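PDB 1WCV: chromosome-partitioning ATPase Soj, which hydrolyses ATP and binds DNA cooperatively in an ATP-dependent way, forming nucleoprotein filaments, and probably takes part in bacterial chromosome partitioning. Local coordinates for residues A[29-34]-A[237-242]; A[78-83]-A[219-224]. All coordinates share one frame; numbering follows the deposited sequence.

Interaction 1. Residues A[29-34]-A[237-242]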
ATOM      1  N   ALA A  29      -9.106 -16.182  -0.386  1.00 16.14           N
ATOM      2  CA  ALA A  29      -9.798 -16.061  -1.666  1.00 15.61           C
ATOM      3  C   ALA A  29      -8.895 -15.514  -2.756  1.00 19.65           C
ATOM      4  O   ALA A  29      -8.915 -15.996  -3.894  1.00 18.19           O
ATOM      5  CB  ALA A  29     -11.027 -15.179  -1.520  1.00 18.36           C
ATOM      6  N   TYR A  30      -8.100 -14.504  -2.419  1.00 16.04           N
ATOM      7  CA  TYR A  30      -7.218 -13.925  -3.414  1.00 14.87           C
ATOM      8  C   TYR A  30      -5.914 -14.667  -3.624  1.00 14.85           C
ATOM      9  O   TYR A  30      -5.347 -14.613  -4.710  1.00 16.36           O
ATOM     10  CB  TYR A  30      -6.983 -12.448  -3.108  1.00 12.53           C
ATOM     11  CG  TYR A  30      -8.210 -11.633  -3.447  1.00 13.03           C
ATOM     12  CD1 TYR A  30      -8.545 -11.368  -4.775  1.00 13.10           C
ATOM     13  CD2 TYR A  30      -9.075 -11.195  -2.453  1.00 12.92           C
ATOM     14  CE1 TYR A  30      -9.717 -10.692  -5.103  1.00 13.05           C
ATOM     15  CE2 TYR A  30     -10.252 -10.517  -2.766  1.00 17.15           C
ATOM     16  CZ  TYR A  30     -10.567 -10.271  -4.098  1.00 15.88           C
ATOM     17  OH  TYR A  30     -11.733  -9.616  -4.407  1.00 14.46           O
ATOM     18  N   LEU A  31      -5.426 -15.366  -2.604  1.00 14.79           N
ATOM     19  CA  LEU A  31      -4.201 -16.132  -2.792  1.00 14.34           C
ATOM     20  C   LEU A  31      -4.565 -17.282  -3.742  1.00 17.45           C
ATOM     21  O   LEU A  31      -3.753 -17.718  -4.556  1.00 19.81           O
ATOM     22  CB  LEU A  31      -3.687 -16.665  -1.448  1.00 15.48           C
ATOM     23  CG  LEU A  31      -3.021 -15.634  -0.521  1.00 16.40           C
ATOM     24  CD1 LEU A  31      -2.709 -16.289   0.820  1.00 18.41           C
ATOM     25  CD2 LEU A  31      -1.745 -15.091  -1.156  1.00 17.32           C
ATOM     26  N   ALA A  32      -5.802 -17.761  -3.643  1.00 19.21           N
ATOM     27  CA  ALA A  32      -6.264 -18.840  -4.517  1.00 22.99           C
ATOM     28  C   ALA A  32      -6.299 -18.334  -5.957  1.00 25.06           C
ATOM     29  O   ALA A  32      -5.874 -19.024  -6.881  1.00 26.89           O
ATOM     30  CB  ALA A  32      -7.648 -19.292  -4.110  1.00 23.22           C
ATOM     31  N   ARG A  33      -6.811 -17.123  -6.139  1.00 25.86           N
ATOM     32  CA  ARG A  33      -6.902 -16.533  -7.468  1.00 26.41           C
ATOM     33  C   ARG A  33      -5.533 -16.216  -8.059  1.00 28.39           C
ATOM     34  O   ARG A  33      -5.415 -15.940  -9.251  1.00 27.71           O
ATOM     35  CB  ARG A  33      -7.788 -15.284  -7.427  1.00 25.64           C
ATOM     36  CG  ARG A  33      -9.277 -15.617  -7.256  1.00 21.65           C
ATOM     37  CD  ARG A  33     -10.126 -14.372  -7.033  1.00 27.24           C
ATOM     38  NE  ARG A  33     -11.563 -14.654  -7.102  1.00 23.24           N
ATOM     39  CZ  ARG A  33     -12.248 -15.349  -6.197  1.00 26.39           C
ATOM     40  NH1 ARG A  33     -11.641 -15.848  -5.124  1.00 25.47           N
ATOM     41  NH2 ARG A  33     -13.551 -15.548  -6.370  1.00 25.96           N
ATOM     42  N   LEU A  34      -4.496 -16.261  -7.228  1.00 28.37           N
ATOM     43  CA  LEU A  34      -3.139 -16.018  -7.701  1.00 30.67           C
ATOM     44  C   LEU A  34      -2.556 -17.335  -8.199  1.00 31.50           C
ATOM     45  O   LEU A  34      -1.400 -17.398  -8.612  1.00 34.46           O
ATOM     46  CB  LEU A  34      -2.258 -15.458  -6.582  1.00 30.35           C
ATOM     47  CG  LEU A  34      -2.435 -13.975  -6.254  1.00 33.74           C
ATOM     48  CD1 LEU A  34      -1.475 -13.578  -5.136  1.00 35.15           C
ATOM     49  CD2 LEU A  34      -2.166 -13.147  -7.502  1.00 34.87           C
ATOM     50  N   ARG A 237      -4.775  -6.657  -3.528  1.00 10.73           N
ATOM     51  CA  ARG A 237      -3.450  -6.069  -3.398  1.00 12.50           C
ATOM     52  C   ARG A 237      -2.707  -6.661  -2.196  1.00 11.81           C
ATOM     53  O   ARG A 237      -1.501  -6.899  -2.259  1.00 11.42           O
ATOM     54  CB  ARG A 237      -3.587  -4.547  -3.280  1.00 14.65           C
ATOM     55  CG  ARG A 237      -2.283  -3.768  -3.337  1.00 17.37           C
ATOM     56  CD  ARG A 237      -2.566  -2.274  -3.516  1.00 14.99           C
ATOM     57  NE  ARG A 237      -3.257  -2.009  -4.781  1.00 16.68           N
ATOM     58  CZ  ARG A 237      -4.478  -1.486  -4.889  1.00 17.19           C
ATOM     59  NH1 ARG A 237      -5.177  -1.155  -3.809  1.00 20.46           N
ATOM     60  NH2 ARG A 237      -5.006  -1.299  -6.082  1.00 16.40           N
ATOM     61  N   LEU A 238      -3.430  -6.920  -1.109  1.00 10.91           N
ATOM     62  CA  LEU A 238      -2.802  -7.500   0.071  1.00 12.61           C
ATOM     63  C   LEU A 238      -2.205  -8.867  -0.241  1.00 13.00           C
ATOM     64  O   LEU A 238      -1.113  -9.187   0.220  1.00 12.01           O
ATOM     65  CB  LEU A 238      -3.811  -7.651   1.207  1.00 12.46           C
ATOM     66  CG  LEU A 238      -3.230  -8.282   2.478  1.00 14.31           C
ATOM     67  CD1 LEU A 238      -2.124  -7.389   3.031  1.00 14.32           C
ATOM     68  CD2 LEU A 238      -4.328  -8.463   3.509  1.00 13.63           C
ATOM     69  N   ALA A 239      -2.921  -9.678  -1.012  1.00 11.26           N
ATOM     70  CA  ALA A 239      -2.418 -11.002  -1.359  1.00 13.98           C
ATOM     71  C   ALA A 239      -1.069 -10.850  -2.057  1.00 15.11           C
ATOM     72  O   ALA A 239      -0.153 -11.645  -1.846  1.00 14.13           O
ATOM     73  CB  ALA A 239      -3.417 -11.734  -2.261  1.00 14.36           C
ATOM     74  N   GLU A 240      -0.945  -9.814  -2.883  1.00 13.01           N
ATOM     75  CA  GLU A 240       0.310  -9.561  -3.587  1.00 15.19           C
ATOM     76  C   GLU A 240       1.393  -9.118  -2.598  1.00 13.07           C
ATOM     77  O   GLU A 240       2.545  -9.538  -2.695  1.00 13.03           O
ATOM     78  CB  GLU A 240       0.116  -8.470  -4.653  1.00 17.61           C
ATOM     79  CG  GLU A 240      -0.762  -8.881  -5.825  1.00 25.37           C
ATOM     80  CD  GLU A 240      -0.967  -7.756  -6.827  1.00 33.88           C
ATOM     81  OE1 GLU A 240      -1.560  -6.720  -6.459  1.00 39.36           O
ATOM     82  OE2 GLU A 240      -0.530  -7.901  -7.986  1.00 40.36           O
ATOM     83  N   GLU A 241       1.022  -8.274  -1.639  1.00 10.98           N
ATOM     84  CA  GLU A 241       1.993  -7.798  -0.675  1.00 11.83           C
ATOM     85  C   GLU A 241       2.414  -8.944   0.241  1.00 10.21           C
ATOM     86  O   GLU A 241       3.582  -9.058   0.615  1.00 11.31           O
ATOM     87  CB  GLU A 241       1.433  -6.622   0.136  1.00 12.34           C
ATOM     88  CG  GLU A 241       2.548  -5.796   0.776  1.00 13.27           C
ATOM     89  CD  GLU A 241       2.048  -4.620   1.580  1.00 11.89           C
ATOM     90  OE1 GLU A 241       0.835  -4.309   1.517  1.00 13.14           O
ATOM     91  OE2 GLU A 241       2.887  -4.001   2.271  1.00 13.40           O
ATOM     92  N   VAL A 242       1.462  -9.803   0.593  1.00 12.32           N
ATOM     93  CA  VAL A 242       1.789 -10.945   1.428  1.00 12.89           C
ATOM     94  C   VAL A 242       2.734 -11.881   0.669  1.00 15.19           C
ATOM     95  O   VAL A 242       3.726 -12.345   1.228  1.00 16.15           O
ATOM     96  CB  VAL A 242       0.517 -11.717   1.852  1.00 14.59           C
ATOM     97  CG1 VAL A 242       0.896 -13.130   2.337  1.00 14.33           C
ATOM     98  CG2 VAL A 242      -0.199 -10.957   2.976  1.00 13.16           C
TER
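The methyl group of Ala239 meets three side chains of the last turn of helix 18-33 and the residue after it. Tyr30 touches it through CB, 3.7 Å from Ala239 CB, while Leu31 CD2 and Leu34 CD1 each close on the same methyl. In Leu34 the CG lies beside the backbone N (chi1 -78°) and CD1 continues the chain in extended form (chi2 -179°), which carries that methyl forward to Ala239 CB. Leu31 uses its other branch: CD2, not the extended CD1, makes the contact. Leu31 CD2 also rests 3.9 Å from Ala239 O, so the leucine packs against backbone as well as side chain. Alanine suits this point because its short side chain lets the helices draw close: the CA atoms of Leu31 and Ala239 are 5.6 Å apart.

Past CB, the rest of the Tyr30 side chain leads away from 237-242, and the residue also packs on Ala232, Tyr235 and Arg236, farther back on helix 230-246, and on Ile222 and Ala223. Leu31 also packs on Leu114 and Leu116 of the central strand 114-118. The contact thus joins the helix that follows the P-loop to the C-terminal helix in the layered alpha/beta architecture of a ParA-type P-loop NTPase, both helices being packed beside the sheet.

Polar interactions lie to the sides of this apolar core. Arg33 folds back along its own helix, and Arg33 NH1 donates to Ala29 O at 3.0 Å. That oxygen also accepts from Arg33 N, the two donors arriving from opposite faces of the carbonyl plane. On the other helix, Arg237 forms a salt bridge with Glu190 of the second subunit.

Interaction 2. Residues A[78-83]-A[219-224]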
ATOM      1  N   ASP A  78     -14.997 -21.239  -2.940  1.00 28.27           N
ATOM      2  CA  ASP A  78     -14.434 -20.121  -3.691  1.00 27.17           C
ATOM      3  C   ASP A  78     -13.001 -20.322  -4.175  1.00 26.76           C
ATOM      4  O   ASP A  78     -12.162 -19.427  -4.039  1.00 26.24           O
ATOM      5  CB  ASP A  78     -14.503 -18.834  -2.863  1.00 28.92           C
ATOM      6  CG  ASP A  78     -14.195 -17.594  -3.690  1.00 30.31           C
ATOM      7  OD1 ASP A  78     -13.740 -16.581  -3.117  1.00 28.32           O
ATOM      8  OD2 ASP A  78     -14.418 -17.634  -4.919  1.00 29.99           O
ATOM      9  N   GLY A  79     -12.715 -21.490  -4.733  1.00 24.31           N
ATOM     10  CA  GLY A  79     -11.381 -21.738  -5.248  1.00 24.96           C
ATOM     11  C   GLY A  79     -10.345 -22.288  -4.284  1.00 22.17           C
ATOM     12  O   GLY A  79      -9.223 -22.570  -4.695  1.00 22.06           O
ATOM     13  N   PHE A  80     -10.688 -22.421  -3.006  1.00 23.52           N
ATOM     14  CA  PHE A  80      -9.739 -22.985  -2.049  1.00 22.32           C
ATOM     15  C   PHE A  80     -10.399 -24.040  -1.172  1.00 25.37           C
ATOM     16  O   PHE A  80     -11.563 -24.377  -1.370  1.00 24.63           O
ATOM     17  CB  PHE A  80      -9.100 -21.893  -1.172  1.00 21.66           C
ATOM     18  CG  PHE A  80     -10.087 -21.038  -0.423  1.00 20.49           C
ATOM     19  CD1 PHE A  80     -10.698 -19.951  -1.039  1.00 20.41           C
ATOM     20  CD2 PHE A  80     -10.385 -21.304   0.914  1.00 18.12           C
ATOM     21  CE1 PHE A  80     -11.588 -19.139  -0.341  1.00 18.25           C
ATOM     22  CE2 PHE A  80     -11.274 -20.498   1.623  1.00 19.04           C
ATOM     23  CZ  PHE A  80     -11.878 -19.413   0.999  1.00 20.87           C
ATOM     24  N   HIS A  81      -9.650 -24.575  -0.214  1.00 25.07           N
ATOM     25  CA  HIS A  81     -10.192 -25.593   0.678  1.00 28.01           C
ATOM     26  C   HIS A  81     -10.274 -25.105   2.118  1.00 26.79           C
ATOM     27  O   HIS A  81      -9.352 -24.467   2.616  1.00 26.59           O
ATOM     28  CB  HIS A  81      -9.338 -26.863   0.619  1.00 32.73           C
ATOM     29  CG  HIS A  81      -9.428 -27.597  -0.684  1.00 39.46           C
ATOM     30  ND1 HIS A  81      -8.672 -28.716  -0.960  1.00 41.73           N
ATOM     31  CD2 HIS A  81     -10.189 -27.377  -1.782  1.00 42.99           C
ATOM     32  CE1 HIS A  81      -8.964 -29.154  -2.172  1.00 45.22           C
ATOM     33  NE2 HIS A  81      -9.882 -28.359  -2.693  1.00 43.19           N
ATOM     34  N   LEU A  82     -11.390 -25.411   2.772  1.00 24.47           N
ATOM     35  CA  LEU A  82     -11.617 -25.030   4.164  1.00 24.95           C
ATOM     36  C   LEU A  82     -11.731 -26.240   5.086  1.00 28.09           C
ATOM     37  O   LEU A  82     -12.463 -27.184   4.795  1.00 28.56           O
ATOM     38  CB  LEU A  82     -12.906 -24.217   4.294  1.00 22.40           C
ATOM     39  CG  LEU A  82     -13.418 -24.043   5.732  1.00 21.76           C
ATOM     40  CD1 LEU A  82     -12.643 -22.920   6.436  1.00 20.43           C
ATOM     41  CD2 LEU A  82     -14.902 -23.735   5.717  1.00 21.21           C
ATOM     42  N   LEU A  83     -10.989 -26.211   6.188  1.00 26.71           N
ATOM     43  CA  LEU A  83     -11.062 -27.267   7.191  1.00 28.26           C
ATOM     44  C   LEU A  83     -11.896 -26.550   8.249  1.00 28.31           C
ATOM     45  O   LEU A  83     -11.370 -25.800   9.067  1.00 27.89           O
ATOM     46  CB  LEU A  83      -9.673 -27.603   7.733  1.00 31.69           C
ATOM     47  CG  LEU A  83      -9.499 -29.025   8.274  1.00 37.72           C
ATOM     48  CD1 LEU A  83      -8.211 -29.102   9.071  1.00 36.80           C
ATOM     49  CD2 LEU A  83     -10.681 -29.409   9.151  1.00 41.43           C
ATOM     50  N   GLY A 219     -22.373 -15.190   3.594  1.00 22.07           N
ATOM     51  CA  GLY A 219     -21.612 -16.421   3.505  1.00 15.48           C
ATOM     52  C   GLY A 219     -20.778 -16.474   2.235  1.00 20.09           C
ATOM     53  O   GLY A 219     -20.549 -17.543   1.670  1.00 19.39           O
ATOM     54  N   LYS A 220     -20.317 -15.312   1.784  1.00 18.65           N
ATOM     55  CA  LYS A 220     -19.509 -15.250   0.571  1.00 19.71           C
ATOM     56  C   LYS A 220     -18.259 -14.402   0.758  1.00 17.80           C
ATOM     57  O   LYS A 220     -18.238 -13.478   1.571  1.00 16.01           O
ATOM     58  CB  LYS A 220     -20.329 -14.671  -0.582  1.00 24.41           C
ATOM     59  CG  LYS A 220     -21.575 -15.465  -0.927  1.00 30.07           C
ATOM     60  CD  LYS A 220     -22.359 -14.822  -2.063  1.00 40.88           C
ATOM     61  CE  LYS A 220     -21.609 -14.896  -3.387  1.00 45.34           C
ATOM     62  NZ  LYS A 220     -22.385 -14.300  -4.514  1.00 47.38           N
ATOM     63  N   THR A 221     -17.211 -14.718   0.005  1.00 18.05           N
ATOM     64  CA  THR A 221     -15.986 -13.926   0.095  1.00 16.60           C
ATOM     65  C   THR A 221     -16.301 -12.602  -0.589  1.00 17.66           C
ATOM     66  O   THR A 221     -17.279 -12.500  -1.323  1.00 15.67           O
ATOM     67  CB  THR A 221     -14.823 -14.587  -0.652  1.00 15.39           C
ATOM     68  OG1 THR A 221     -15.125 -14.634  -2.053  1.00 17.72           O
ATOM     69  CG2 THR A 221     -14.577 -16.002  -0.123  1.00 17.75           C
ATOM     70  N   ILE A 222     -15.490 -11.579  -0.352  1.00 13.77           N
ATOM     71  CA  ILE A 222     -15.761 -10.299  -0.988  1.00 14.14           C
ATOM     72  C   ILE A 222     -15.580 -10.410  -2.509  1.00 15.08           C
ATOM     73  O   ILE A 222     -16.176  -9.654  -3.277  1.00 15.77           O
ATOM     74  CB  ILE A 222     -14.852  -9.183  -0.415  1.00 13.47           C
ATOM     75  CG1 ILE A 222     -15.363  -7.816  -0.867  1.00 14.52           C
ATOM     76  CG2 ILE A 222     -13.408  -9.387  -0.856  1.00 16.67           C
ATOM     77  CD1 ILE A 222     -16.740  -7.482  -0.349  1.00 15.54           C
ATOM     78  N   ALA A 223     -14.764 -11.359  -2.947  1.00 13.96           N
ATOM     79  CA  ALA A 223     -14.567 -11.547  -4.382  1.00 15.43           C
ATOM     80  C   ALA A 223     -15.870 -12.053  -5.014  1.00 19.65           C
ATOM     81  O   ALA A 223     -16.188 -11.724  -6.162  1.00 20.14           O
ATOM     82  CB  ALA A 223     -13.440 -12.536  -4.631  1.00 16.87           C
ATOM     83  N   GLN A 224     -16.619 -12.855  -4.262  1.00 19.08           N
ATOM     84  CA  GLN A 224     -17.890 -13.396  -4.750  1.00 17.69           C
ATOM     85  C   GLN A 224     -19.008 -12.378  -4.596  1.00 17.71           C
ATOM     86  O   GLN A 224     -19.835 -12.213  -5.489  1.00 22.16           O
ATOM     87  CB  GLN A 224     -18.297 -14.655  -3.971  1.00 16.13           C
ATOM     88  CG  GLN A 224     -17.414 -15.869  -4.168  1.00 16.01           C
ATOM     89  CD  GLN A 224     -17.789 -17.005  -3.231  1.00 23.78           C
ATOM     90  OE1 GLN A 224     -17.755 -16.854  -2.006  1.00 22.32           O
ATOM     91  NE2 GLN A 224     -18.150 -18.148  -3.803  1.00 25.07           N
TER
HETATM   92  O   HOH W   1     -16.429 -18.668  -6.475  1.00 29.35           O
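Asp78 and Gln224 lay their flat ends over one another: the carboxylate and amide planes are only 10° apart and stacked, with Asp78 CG 3.7 Å from Gln224 CD. The two side chains run past each other in opposite directions, and the CG methylene of Gln224 lies 3.6 Å from Asp78 OD2. A water joins them at one side, donating to Asp78 OD2 at 2.7 Å and accepting a weak bond from Gln224 NE2.

Thr221 meets the same carboxylate at an oblique angle. Thr221 OG1 donates to Asp78 OD1 at 2.6 Å, approaching from above the carboxylate plane, 53° out of it. Asp78 CG stands trans to the backbone N (chi1 -168°), which carries the carboxylate out to the threonine. The methyl branch follows the hydroxyl, with Thr221 CG2 close to Asp78 OD1 at 3.2 Å. More loosely, Thr221 CG2 sits near the edge of the Phe80 ring, 4.3 Å from Phe80 CE1.

Arg33 is a second, charged partner of the carboxylate. With an arginine, a hydroxyl and a water around it, the aspartate probably remains charged, and an acidic side chain suits a place where all three can be met together.

Thr221 OG1 also accepts from Gln224 N at 3.2 Å, and Gln224 OE1 in turn accepts from Thr221 N on a lone pair, in the carbonyl plane. These reciprocal bonds are a capping box at the start of helix 222-225, its N-cap hydroxyl tied to the aspartate.

In the fold
Helix 18-33 connects the two contacts, whose centres are 13 Å apart. Arg33, in the 29-34 segment of interaction 1, forms a salt bridge with interaction 2, Arg33 NH2 lying 2.7 Å from Asp78 OD2, and Tyr30 OH lies 3.4 Å from Ala223 CB. Along the chain, interaction 2 is nested within the loop closed by interaction 1, and helices 222-225 and 230-246 are consecutive, so the C-terminal part of the chain packs twice beside one helix. That helix begins at the nucleotide site: the side chains of Tyr30 and Thr221 are each about 9 Å from that of Thr22, an ATP-binding residue, and the side chain of Thr221 is about 10 Å from that of Thr21, which binds magnesium.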